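Long-range contact in paternally-expressed gene 3 protein (Homo sapiens, PDB 4BHX), which mediates between p53 and BAX in DNA-damage-induced neuronal death and dimerizes through the SCAN domain, the part described here, to control gene expression: residues Y58-W69 with L81-M91. Sequence-based numbering, arbitrary orientation. Where two conformers were deposited one is given.
Sequences YLTIIPEKLKPW and LVTLLENYKEM. With EDO (1,2-ethanediol), chain G; EDO (1,2-ethanediol), chain J.
Leu81 reaches from the helix 78-85 to lay CD2 over one face of the Tyr58 ring, a CH-pi contact with the methyl 3.9 Å from the ring centroid. This is helix packing within the all-helical SCAN domain: the end of the helix 46-61 and the turn into the helix 67-73 close against the last helix and the C-terminal tail. Chi1 of Leu81 (178°) sets CG anti to the backbone N and swings it toward Tyr58 and Leu59; CD2 also lies 3.8 Å from Leu59 CD2. One turn on, Leu85 forks: CD1 meets Tyr58 CE1 at 3.9 Å and lies near Ile62 CD1, while CD2 touches Leu66 CD1. Val82 CG2 comes obliquely to the Tyr58 ring from the same helix.

Leu66, itself buried, sends its other methyl, CD2, toward the tail, where CB of the poorly ordered Met91 lies 4.0 Å away. Lys65 runs its aliphatic chain past Met91 in the opposite direction, CD 4.0 Å from Met91 CG. Farther along, in the conformer modelled, Trp69 and Tyr88 form a T-shaped pair, the indole edge directed at the phenol face with planes at 85°; Tyr88 has a second conformer and here crowds Trp69 CB too closely, so the detail is doubtful. The Met91 sulfur makes an oblique Met-aromatic contact with the indole.

Behind this first shell, Val70 of the helix 67-73 touches Leu59 of the helix 46-61 and Leu81 and Leu85 of the helix 78-85, packing against both. In the same Tyr88 conformer, Leu84 CD1 sits 3.8 Å above the plane of the Tyr88 ring, over its centre.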
loop_
_atom_site.group_PDB
_atom_site.type_symbol
_atom_site.label_atom_id
_atom_site.label_comp_id
_atom_site.label_asym_id
_atom_site.label_seq_id
_atom_site.Cartn_x
_atom_site.Cartn_y
_atom_site.Cartn_z
ATOM N N TYR A 58 5.976 -5.623 -3.507
ATOM C CA TYR A 58 6.452 -5.684 -4.876
ATOM C C TYR A 58 6.803 -4.302 -5.408
ATOM O O TYR A 58 7.913 -4.135 -5.970
ATOM C CB TYR A 58 5.467 -6.386 -5.828
ATOM C CG TYR A 58 6.087 -7.143 -7.025
ATOM C CD1 TYR A 58 7.261 -6.693 -7.671
ATOM C CD2 TYR A 58 5.456 -8.275 -7.542
ATOM C CE1 TYR A 58 7.818 -7.398 -8.738
ATOM C CE2 TYR A 58 6.017 -9.015 -8.562
ATOM C CZ TYR A 58 7.178 -8.547 -9.192
ATOM O OH TYR A 58 7.699 -9.291 -10.218
ATOM N N LEU A 59 5.929 -3.324 -5.171
ATOM C CA LEU A 59 6.149 -1.954 -5.632
ATOM C C LEU A 59 7.466 -1.373 -5.058
ATOM O O LEU A 59 8.183 -0.623 -5.755
ATOM C CB LEU A 59 4.952 -1.080 -5.300
ATOM C CG LEU A 59 3.701 -1.449 -6.134
ATOM C CD1 LEU A 59 2.579 -0.555 -5.623
ATOM C CD2 LEU A 59 3.945 -1.284 -7.655
ATOM N N THR A 60 7.836 -1.756 -3.836
ATOM C CA THR A 60 9.060 -1.262 -3.273
ATOM C C THR A 60 10.330 -1.903 -3.869
ATOM O O THR A 60 11.381 -1.312 -3.791
ATOM C CB THR A 60 9.087 -1.405 -1.738
ATOM O OG1 THR A 60 9.361 -2.770 -1.396
ATOM C CG2 THR A 60 7.822 -0.960 -1.158
ATOM N N ILE A 61 10.293 -3.118 -4.373
ATOM C CA ILE A 61 11.471 -3.770 -4.843
ATOM C C ILE A 61 11.718 -3.601 -6.351
ATOM O O ILE A 61 12.682 -4.126 -6.855
ATOM C CB ILE A 61 11.548 -5.256 -4.422
ATOM C CG1 ILE A 61 10.533 -6.142 -5.125
ATOM C CG2 ILE A 61 11.416 -5.297 -2.902
ATOM C CD1 ILE A 61 10.795 -7.610 -5.015
ATOM N N ILE A 62 10.833 -2.874 -7.048
ATOM C CA ILE A 62 10.999 -2.650 -8.516
ATOM C C ILE A 62 12.362 -2.009 -8.788
ATOM O O ILE A 62 12.697 -1.027 -8.161
ATOM C CB ILE A 62 9.873 -1.682 -9.058
ATOM C CG1 ILE A 62 8.499 -2.268 -8.849
ATOM C CG2 ILE A 62 10.038 -1.342 -10.542
ATOM C CD1 ILE A 62 8.441 -3.747 -9.197
ATOM N N PRO A 63 13.081 -2.491 -9.795
ATOM C CA PRO A 63 14.319 -1.775 -10.115
ATOM C C PRO A 63 14.084 -0.287 -10.255
ATOM O O PRO A 63 13.075 0.153 -10.864
ATOM C CB PRO A 63 14.769 -2.427 -11.437
ATOM C CG PRO A 63 14.213 -3.776 -11.395
ATOM C CD PRO A 63 12.880 -3.639 -10.682
ATOM N N GLU A 64 14.973 0.485 -9.658
ATOM C CA GLU A 64 14.851 1.890 -9.618
ATOM C C GLU A 64 14.544 2.577 -10.987
ATOM O O GLU A 64 13.771 3.485 -11.025
ATOM C CB GLU A 64 16.104 2.480 -9.042
ATOM C CG GLU A 64 15.840 3.849 -8.451
ATOM C CD GLU A 64 15.013 3.748 -7.189
ATOM O OE1 GLU A 64 14.884 2.651 -6.637
ATOM O OE2 GLU A 64 14.511 4.758 -6.768
ATOM N N LYS A 65 15.193 2.151 -12.059
ATOM C CA LYS A 65 14.973 2.709 -13.435
ATOM C C LYS A 65 13.526 2.487 -13.973
ATOM O O LYS A 65 13.008 3.264 -14.778
ATOM C CB LYS A 65 15.977 2.091 -14.399
ATOM C CG LYS A 65 15.758 0.594 -14.593
ATOM C CD LYS A 65 16.760 -0.064 -15.528
ATOM C CE LYS A 65 16.234 -1.409 -15.980
ATOM N NZ LYS A 65 17.326 -2.418 -16.085
ATOM N N LEU A 66 12.850 1.480 -13.445
ATOM C CA LEU A 66 11.453 1.231 -13.773
ATOM C C LEU A 66 10.420 1.906 -12.861
ATOM O O LEU A 66 9.250 1.986 -13.220
ATOM C CB LEU A 66 11.182 -0.277 -13.811
ATOM C CG LEU A 66 12.157 -1.217 -14.540
ATOM C CD1 LEU A 66 11.581 -2.606 -14.640
ATOM C CD2 LEU A 66 12.487 -0.723 -15.928
ATOM N N LYS A 67 10.804 2.412 -11.690
ATOM C CA LYS A 67 9.827 2.977 -10.783
ATOM C C LYS A 67 9.002 4.136 -11.325
ATOM O O LYS A 67 7.813 4.146 -11.123
ATOM C CB LYS A 67 10.441 3.343 -9.444
ATOM C CG LYS A 67 10.761 2.104 -8.610
ATOM C CD LYS A 67 11.101 2.460 -7.151
ATOM C CE LYS A 67 11.327 1.133 -6.405
ATOM N NZ LYS A 67 11.457 1.309 -4.972
ATOM N N PRO A 68 9.620 5.103 -12.018
ATOM C CA PRO A 68 8.741 6.159 -12.576
ATOM C C PRO A 68 7.689 5.633 -13.562
ATOM O O PRO A 68 6.575 6.092 -13.574
ATOM C CB PRO A 68 9.743 7.106 -13.262
ATOM C CG PRO A 68 11.068 6.816 -12.581
ATOM C CD PRO A 68 11.035 5.334 -12.352
ATOM N N TRP A 69 8.067 4.681 -14.376
ATOM C CA TRP A 69 7.170 4.050 -15.331
ATOM C C TRP A 69 6.027 3.321 -14.650
ATOM O O TRP A 69 4.840 3.536 -14.950
ATOM C CB TRP A 69 7.953 3.044 -16.101
ATOM C CG TRP A 69 9.070 3.654 -16.884
ATOM C CD1 TRP A 69 10.276 4.204 -16.394
ATOM C CD2 TRP A 69 9.120 3.786 -18.305
ATOM N NE1 TRP A 69 11.026 4.659 -17.465
ATOM C CE2 TRP A 69 10.338 4.421 -18.634
ATOM C CE3 TRP A 69 8.248 3.435 -19.336
ATOM C CZ2 TRP A 69 10.691 4.706 -19.953
ATOM C CZ3 TRP A 69 8.610 3.739 -20.646
ATOM C CH2 TRP A 69 9.824 4.345 -20.932
ATOM N N LEU A 81 1.029 -5.798 -12.792
ATOM C CA LEU A 81 2.416 -5.388 -12.589
ATOM C C LEU A 81 3.357 -6.362 -13.248
ATOM O O LEU A 81 4.291 -5.941 -13.920
ATOM C CB LEU A 81 2.715 -5.245 -11.044
ATOM C CG LEU A 81 4.127 -4.858 -10.571
ATOM C CD1 LEU A 81 4.547 -3.535 -11.148
ATOM C CD2 LEU A 81 4.273 -4.836 -9.037
ATOM N N VAL A 82 3.109 -7.654 -13.073
ATOM C CA VAL A 82 3.925 -8.703 -13.630
ATOM C C VAL A 82 3.906 -8.726 -15.160
ATOM O O VAL A 82 4.940 -8.991 -15.805
ATOM C CB VAL A 82 3.472 -10.090 -13.166
ATOM C CG1 VAL A 82 3.984 -11.172 -14.123
ATOM C CG2 VAL A 82 3.975 -10.361 -11.761
ATOM N N THR A 83 2.744 -8.472 -15.749
ATOM C CA THR A 83 2.639 -8.557 -17.226
ATOM C C THR A 83 3.264 -7.308 -17.809
ATOM O O THR A 83 4.009 -7.350 -18.811
ATOM C CB THR A 83 1.190 -8.725 -17.689
ATOM O OG1 THR A 83 0.376 -7.643 -17.208
ATOM C CG2 THR A 83 0.670 -10.071 -17.187
ATOM N N LEU A 84 3.050 -6.218 -17.097
ATOM C CA LEU A 84 3.726 -5.011 -17.424
ATOM C C LEU A 84 5.266 -5.176 -17.368
ATOM O O LEU A 84 5.968 -4.868 -18.340
ATOM C CB LEU A 84 3.230 -3.938 -16.495
ATOM C CG LEU A 84 3.825 -2.588 -16.679
ATOM C CD1 LEU A 84 3.416 -2.033 -18.041
ATOM C CD2 LEU A 84 3.362 -1.713 -15.539
ATOM N N LEU A 85 5.811 -5.700 -16.278
ATOM C CA LEU A 85 7.247 -5.843 -16.228
ATOM C C LEU A 85 7.703 -6.891 -17.256
ATOM O O LEU A 85 8.819 -6.877 -17.710
ATOM C CB LEU A 85 7.726 -6.195 -14.813
ATOM C CG LEU A 85 7.313 -5.240 -13.669
ATOM C CD1 LEU A 85 7.311 -5.996 -12.352
ATOM C CD2 LEU A 85 8.163 -3.989 -13.533
ATOM N N GLU A 86 6.842 -7.820 -17.623
ATOM C CA GLU A 86 7.183 -8.751 -18.682
ATOM C C GLU A 86 7.385 -7.990 -20.042
ATOM O O GLU A 86 7.965 -8.566 -20.960
ATOM C CB GLU A 86 6.135 -9.886 -18.745
ATOM C CG GLU A 86 6.334 -10.966 -17.682
ATOM C CD GLU A 86 5.251 -12.054 -17.630
ATOM O OE1 GLU A 86 4.048 -11.794 -17.871
ATOM O OE2 GLU A 86 5.607 -13.202 -17.285
ATOM N N ASN A 87 6.988 -6.699 -20.135
ATOM C CA ASN A 87 7.120 -5.882 -21.381
ATOM C C ASN A 87 7.672 -4.401 -21.316
ATOM O O ASN A 87 7.499 -3.636 -22.279
ATOM C CB ASN A 87 5.761 -5.912 -22.152
ATOM C CG ASN A 87 4.744 -4.851 -21.679
ATOM O OD1 ASN A 87 3.538 -5.072 -21.740
ATOM N ND2 ASN A 87 5.221 -3.702 -21.241
ATOM N N TYR A 88 8.355 -4.012 -20.232
ATOM C CA TYR A 88 8.761 -2.656 -19.858
ATOM C C TYR A 88 10.292 -2.552 -19.579
ATOM O O TYR A 88 10.845 -1.462 -19.337
ATOM C CB TYR A 88 8.032 -2.389 -18.526
ATOM C CG TYR A 88 7.284 -1.098 -18.399
ATOM C CD1 TYR A 88 6.701 -0.484 -19.506
ATOM C CD2 TYR A 88 7.121 -0.518 -17.166
ATOM C CE1 TYR A 88 6.002 0.701 -19.378
ATOM C CE2 TYR A 88 6.425 0.656 -17.032
ATOM C CZ TYR A 88 5.869 1.257 -18.140
ATOM O OH TYR A 88 5.195 2.440 -18.012
ATOM N N LYS A 89 10.944 -3.713 -19.504
ATOM C CA LYS A 89 12.230 -3.877 -18.793
ATOM C C LYS A 89 13.529 -3.394 -19.441
ATOM O O LYS A 89 14.350 -2.776 -18.761
ATOM C CB LYS A 89 12.440 -5.337 -18.328
ATOM C CG LYS A 89 11.392 -6.368 -18.739
ATOM C CD LYS A 89 11.456 -6.841 -20.188
ATOM C CE LYS A 89 11.055 -8.306 -20.277
ATOM N NZ LYS A 89 12.077 -9.202 -19.672
ATOM N N GLU A 90 13.759 -3.734 -20.708
ATOM C CA GLU A 90 15.009 -3.352 -21.400
ATOM C C GLU A 90 15.032 -1.818 -21.548
ATOM O O GLU A 90 14.522 -1.276 -22.535
ATOM C CB GLU A 90 15.125 -4.027 -22.780
ATOM C CG GLU A 90 14.932 -5.546 -22.810
ATOM C CD GLU A 90 14.010 -6.015 -23.940
ATOM O OE1 GLU A 90 13.282 -5.174 -24.523
ATOM O OE2 GLU A 90 13.994 -7.232 -24.240
ATOM N N MET A 91 15.616 -1.131 -20.561
ATOM C CA MET A 91 15.439 0.321 -20.379
ATOM C C MET A 91 16.784 1.048 -20.268
ATOM O O MET A 91 16.967 2.131 -20.844
ATOM C CB MET A 91 14.557 0.569 -19.133
ATOM C CG MET A 91 14.772 1.884 -18.370
ATOM S SD MET A 91 13.466 3.126 -18.551
ATOM C CE MET A 91 14.295 4.634 -18.030
HETATM C C1 EDO G . 6.795 2.405 -5.536
HETATM O O1 EDO G . 5.463 2.771 -5.120
HETATM C C2 EDO G . 7.033 2.375 -7.038
HETATM O O2 EDO G . 7.623 1.112 -7.363
HETATM C C1 EDO J . 6.136 9.622 -13.112
HETATM O O1 EDO J . 6.823 8.389 -13.120
HETATM C C2 EDO J . 4.806 9.296 -12.464
HETATM O O2 EDO J . 3.864 10.249 -12.934
#